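Local coordinates for uncharacterized protein (Desulfotomaculum acetoxidans, PDB 3U4Y), which is of unknown function but folds as a seven-bladed beta-propeller of the lactonase family type, at residues Ile13-Ser23 and Asn34-Thr45. Sequence-based numbering, arbitrary orientation.
Sequences IVVEQHLRRIS and NQITLGYDFVDT
From CB to its tip, Arg21 runs past Ile36, Thr37 and Gln35 of strand 34-37. Its CB stands near the carbonyl oxygen of Ile36, CG meets that oxygen and Thr37 OG1, and CD passes Thr37 OG1 at 3.3 Å. A bend at chi3 (71°) then turns the guanidinium over the side chain of Gln35, whose NE2 sits 3.2 Å from the centre of one face; Leu19 CD1 rests toward the rim of the opposite face. NE and NH1 grip Glu16 side-on: Arg21 NH1 meets Glu16 OE2 near the guanidinium plane in a 2.6 Å salt bridge, and NE meets OE1 from a tilt. Glu16 OE1 also accepts from Ser23 OG, which in turn receives Gln35 NE2 at 3.0 Å, so the polar groups form a chain across three neighbouring strands. A leucine in place of Arg21 would probably leave the Glu16 carboxylate without its charge partner and the Gln35 amide without the flat group facing it.

On the other side of the sheet, Ile22 and Ile36 lie alongside each other, their backbones paired through Ile22 N to Ile36 O (3.1 Å). Ile22 CG2 also touches Phe42 CE2, while Val15 CG1 packs on Phe42 CB at 3.4 Å. Extended Gln17 brings NE2 to Phe42 O. Strands 11-16, 21-26 and 32-37 form one antiparallel blade, completed by 319-321 in the Velcro closure of a beta-propeller; 42-47 starts the next.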
loop_
_atom_site.group_PDB
_atom_site.type_symbol
_atom_site.label_atom_id
_atom_site.label_comp_id
_atom_site.label_asym_id
_atom_site.label_seq_id
_atom_site.Cartn_x
_atom_site.Cartn_y
_atom_site.Cartn_z
ATOM N N ILE A 13 2.460 10.809 5.700
ATOM C CA ILE A 13 3.855 10.701 5.314
ATOM C C ILE A 13 3.958 10.309 3.844
ATOM O O ILE A 13 3.178 9.512 3.365
ATOM C CB ILE A 13 4.609 9.689 6.222
ATOM C CG1 ILE A 13 6.052 9.524 5.770
ATOM C CG2 ILE A 13 3.916 8.323 6.264
ATOM C CD1 ILE A 13 6.710 8.342 6.417
ATOM N N VAL A 14 4.911 10.883 3.126
ATOM C CA VAL A 14 5.058 10.591 1.712
ATOM C C VAL A 14 6.517 10.495 1.310
ATOM O O VAL A 14 7.350 11.299 1.733
ATOM C CB VAL A 14 4.363 11.646 0.839
ATOM C CG1 VAL A 14 4.990 13.014 1.050
ATOM C CG2 VAL A 14 4.423 11.240 -0.624
ATOM N N VAL A 15 6.816 9.506 0.474
ATOM C CA VAL A 15 8.181 9.257 0.039
ATOM C C VAL A 15 8.563 10.102 -1.172
ATOM O O VAL A 15 7.755 10.301 -2.078
ATOM C CB VAL A 15 8.383 7.779 -0.272
ATOM C CG1 VAL A 15 9.763 7.551 -0.843
ATOM C CG2 VAL A 15 8.145 6.949 0.983
ATOM N N GLU A 16 9.785 10.629 -1.156
ATOM C CA GLU A 16 10.347 11.318 -2.313
ATOM C C GLU A 16 11.625 10.621 -2.689
ATOM O O GLU A 16 12.683 10.915 -2.153
ATOM C CB GLU A 16 10.631 12.769 -1.998
ATOM C CG GLU A 16 9.386 13.557 -1.738
ATOM C CD GLU A 16 9.638 14.701 -0.800
ATOM O OE1 GLU A 16 9.885 14.453 0.404
ATOM O OE2 GLU A 16 9.597 15.850 -1.273
ATOM N N GLN A 17 11.513 9.681 -3.613
ATOM C CA GLN A 17 12.579 8.736 -3.867
ATOM C C GLN A 17 13.840 9.395 -4.407
ATOM O O GLN A 17 14.954 8.996 -4.071
ATOM C CB GLN A 17 12.108 7.667 -4.846
ATOM C CG GLN A 17 13.140 6.602 -5.049
ATOM C CD GLN A 17 12.774 5.652 -6.141
ATOM O OE1 GLN A 17 12.943 5.956 -7.328
ATOM N NE2 GLN A 17 12.267 4.485 -5.760
ATOM N N HIS A 18 13.659 10.401 -5.253
ATOM C CA HIS A 18 14.789 11.002 -5.933
ATOM C C HIS A 18 15.557 11.959 -5.037
ATOM O O HIS A 18 16.695 12.309 -5.331
ATOM C CB HIS A 18 14.337 11.709 -7.197
ATOM C CG HIS A 18 13.364 12.811 -6.958
ATOM N ND1 HIS A 18 12.202 12.634 -6.242
ATOM C CD2 HIS A 18 13.370 14.106 -7.353
ATOM C CE1 HIS A 18 11.537 13.774 -6.200
ATOM N NE2 HIS A 18 12.224 14.684 -6.868
ATOM N N LEU A 19 14.938 12.386 -3.945
ATOM C CA LEU A 19 15.620 13.240 -2.988
ATOM C C LEU A 19 16.127 12.373 -1.858
ATOM O O LEU A 19 16.765 12.855 -0.934
ATOM C CB LEU A 19 14.690 14.321 -2.454
ATOM C CG LEU A 19 14.047 15.146 -3.562
ATOM C CD1 LEU A 19 13.648 16.522 -3.068
ATOM C CD2 LEU A 19 15.008 15.250 -4.716
ATOM N N ARG A 20 15.848 11.080 -1.960
ATOM C CA ARG A 20 16.202 10.139 -0.914
ATOM C C ARG A 20 15.716 10.699 0.426
ATOM O O ARG A 20 16.427 10.744 1.420
ATOM C CB ARG A 20 17.697 9.847 -0.973
ATOM C CG ARG A 20 18.126 9.371 -2.367
ATOM C CD ARG A 20 19.449 8.636 -2.338
ATOM N NE ARG A 20 19.633 7.757 -3.491
ATOM C CZ ARG A 20 20.537 6.778 -3.534
ATOM N NH1 ARG A 20 21.319 6.559 -2.486
ATOM N NH2 ARG A 20 20.657 6.013 -4.613
ATOM N N ARG A 21 14.452 11.100 0.427
ATOM C CA ARG A 21 13.864 11.863 1.511
ATOM C C ARG A 21 12.434 11.364 1.803
ATOM O O ARG A 21 11.887 10.565 1.044
ATOM C CB ARG A 21 13.857 13.339 1.093
ATOM C CG ARG A 21 13.398 14.299 2.144
ATOM C CD ARG A 21 13.539 15.725 1.676
ATOM N NE ARG A 21 12.581 16.076 0.641
ATOM C CZ ARG A 21 12.440 17.303 0.145
ATOM N NH1 ARG A 21 11.548 17.549 -0.801
ATOM N NH2 ARG A 21 13.184 18.296 0.598
ATOM N N ILE A 22 11.852 11.819 2.913
ATOM C CA ILE A 22 10.441 11.612 3.213
ATOM C C ILE A 22 9.909 12.887 3.862
ATOM O O ILE A 22 10.656 13.628 4.478
ATOM C CB ILE A 22 10.221 10.475 4.215
ATOM C CG1 ILE A 22 10.288 11.025 5.638
ATOM C CG2 ILE A 22 11.237 9.381 4.032
ATOM C CD1 ILE A 22 10.583 9.981 6.677
ATOM N N SER A 23 8.613 13.139 3.719
ATOM C CA SER A 23 7.973 14.312 4.301
ATOM C C SER A 23 6.737 13.922 5.088
ATOM O O SER A 23 6.017 13.007 4.717
ATOM C CB SER A 23 7.537 15.300 3.217
ATOM O OG SER A 23 8.634 15.814 2.499
ATOM N N ASN A 34 7.672 18.051 8.677
ATOM C CA ASN A 34 9.049 17.689 8.962
ATOM C C ASN A 34 9.582 16.972 7.728
ATOM O O ASN A 34 8.872 16.167 7.142
ATOM C CB ASN A 34 9.134 16.742 10.164
ATOM C CG ASN A 34 8.213 17.133 11.292
ATOM O OD1 ASN A 34 8.588 17.903 12.172
ATOM N ND2 ASN A 34 7.000 16.577 11.288
ATOM N N GLN A 35 10.823 17.250 7.334
ATOM C CA GLN A 35 11.423 16.540 6.212
ATOM C C GLN A 35 12.724 15.857 6.588
ATOM O O GLN A 35 13.756 16.501 6.796
ATOM C CB GLN A 35 11.654 17.475 5.033
ATOM C CG GLN A 35 10.413 17.801 4.255
ATOM C CD GLN A 35 10.714 18.630 3.034
ATOM O OE1 GLN A 35 11.596 19.484 3.056
ATOM N NE2 GLN A 35 9.990 18.376 1.948
ATOM N N ILE A 36 12.673 14.539 6.659
ATOM C CA ILE A 36 13.839 13.755 7.015
ATOM C C ILE A 36 14.579 13.266 5.778
ATOM O O ILE A 36 13.997 12.582 4.960
ATOM C CB ILE A 36 13.419 12.550 7.843
ATOM C CG1 ILE A 36 12.761 13.008 9.140
ATOM C CG2 ILE A 36 14.604 11.684 8.142
ATOM C CD1 ILE A 36 12.551 11.886 10.118
ATOM N N THR A 37 15.857 13.621 5.648
ATOM C CA THR A 37 16.672 13.202 4.505
ATOM C C THR A 37 17.785 12.252 4.968
ATOM O O THR A 37 18.718 12.673 5.651
ATOM C CB THR A 37 17.313 14.423 3.781
ATOM O OG1 THR A 37 16.316 15.404 3.451
ATOM C CG2 THR A 37 18.043 13.985 2.508
ATOM N N LEU A 38 17.694 10.978 4.596
ATOM C CA LEU A 38 18.679 9.985 5.033
ATOM C C LEU A 38 19.605 9.425 3.941
ATOM O O LEU A 38 20.515 8.654 4.242
ATOM C CB LEU A 38 17.989 8.806 5.714
ATOM C CG LEU A 38 17.316 9.052 7.058
ATOM C CD1 LEU A 38 15.816 9.112 6.879
ATOM C CD2 LEU A 38 17.683 7.929 8.010
ATOM N N GLY A 39 19.362 9.790 2.685
ATOM C CA GLY A 39 20.143 9.283 1.579
ATOM C C GLY A 39 19.949 7.804 1.305
ATOM O O GLY A 39 20.919 7.066 1.135
ATOM N N TYR A 40 18.694 7.359 1.262
ATOM C CA TYR A 40 18.389 5.994 0.832
ATOM C C TYR A 40 17.503 5.960 -0.391
ATOM O O TYR A 40 16.991 6.975 -0.850
ATOM C CB TYR A 40 17.729 5.161 1.920
ATOM C CG TYR A 40 18.645 4.704 3.020
ATOM C CD1 TYR A 40 19.214 3.454 2.995
ATOM C CD2 TYR A 40 18.915 5.523 4.105
ATOM C CE1 TYR A 40 20.038 3.037 4.006
ATOM C CE2 TYR A 40 19.744 5.119 5.117
ATOM C CZ TYR A 40 20.304 3.875 5.067
ATOM O OH TYR A 40 21.138 3.467 6.083
ATOM N N ASP A 41 17.324 4.742 -0.877
ATOM C CA ASP A 41 16.619 4.420 -2.098
ATOM C C ASP A 41 15.121 4.154 -1.786
ATOM O O ASP A 41 14.598 3.049 -2.015
ATOM C CB ASP A 41 17.308 3.169 -2.651
ATOM C CG ASP A 41 16.945 2.886 -4.060
ATOM O OD1 ASP A 41 16.715 3.855 -4.813
ATOM O OD2 ASP A 41 16.890 1.693 -4.419
ATOM N N PHE A 42 14.436 5.169 -1.256
ATOM C CA PHE A 42 13.106 4.983 -0.647
ATOM C C PHE A 42 11.976 4.591 -1.611
ATOM O O PHE A 42 11.895 5.086 -2.734
ATOM C CB PHE A 42 12.684 6.222 0.143
ATOM C CG PHE A 42 13.442 6.416 1.428
ATOM C CD1 PHE A 42 13.818 5.330 2.201
ATOM C CD2 PHE A 42 13.778 7.695 1.865
ATOM C CE1 PHE A 42 14.514 5.515 3.384
ATOM C CE2 PHE A 42 14.476 7.886 3.040
ATOM C CZ PHE A 42 14.846 6.792 3.799
ATOM N N VAL A 43 11.094 3.710 -1.143
ATOM C CA VAL A 43 9.987 3.226 -1.962
ATOM C C VAL A 43 8.618 3.460 -1.311
ATOM O O VAL A 43 7.903 4.373 -1.707
ATOM C CB VAL A 43 10.164 1.736 -2.384
ATOM C CG1 VAL A 43 9.070 1.327 -3.338
ATOM C CG2 VAL A 43 11.533 1.513 -3.041
ATOM N N ASP A 44 8.261 2.650 -0.316
ATOM C CA ASP A 44 6.916 2.711 0.284
ATOM C C ASP A 44 6.974 2.958 1.799
ATOM O O ASP A 44 8.056 2.931 2.390
ATOM C CB ASP A 44 6.120 1.424 -0.028
ATOM C CG ASP A 44 4.605 1.612 0.088
ATOM O OD1 ASP A 44 3.900 0.656 0.509
ATOM O OD2 ASP A 44 4.115 2.711 -0.255
ATOM N N THR A 45 5.806 3.210 2.403
ATOM C CA THR A 45 5.654 3.404 3.852
ATOM C C THR A 45 4.408 2.742 4.389
ATOM O O THR A 45 3.384 2.639 3.705
ATOM C CB THR A 45 5.470 4.884 4.252
ATOM O OG1 THR A 45 4.841 5.607 3.188
ATOM C CG2 THR A 45 6.766 5.519 4.590
#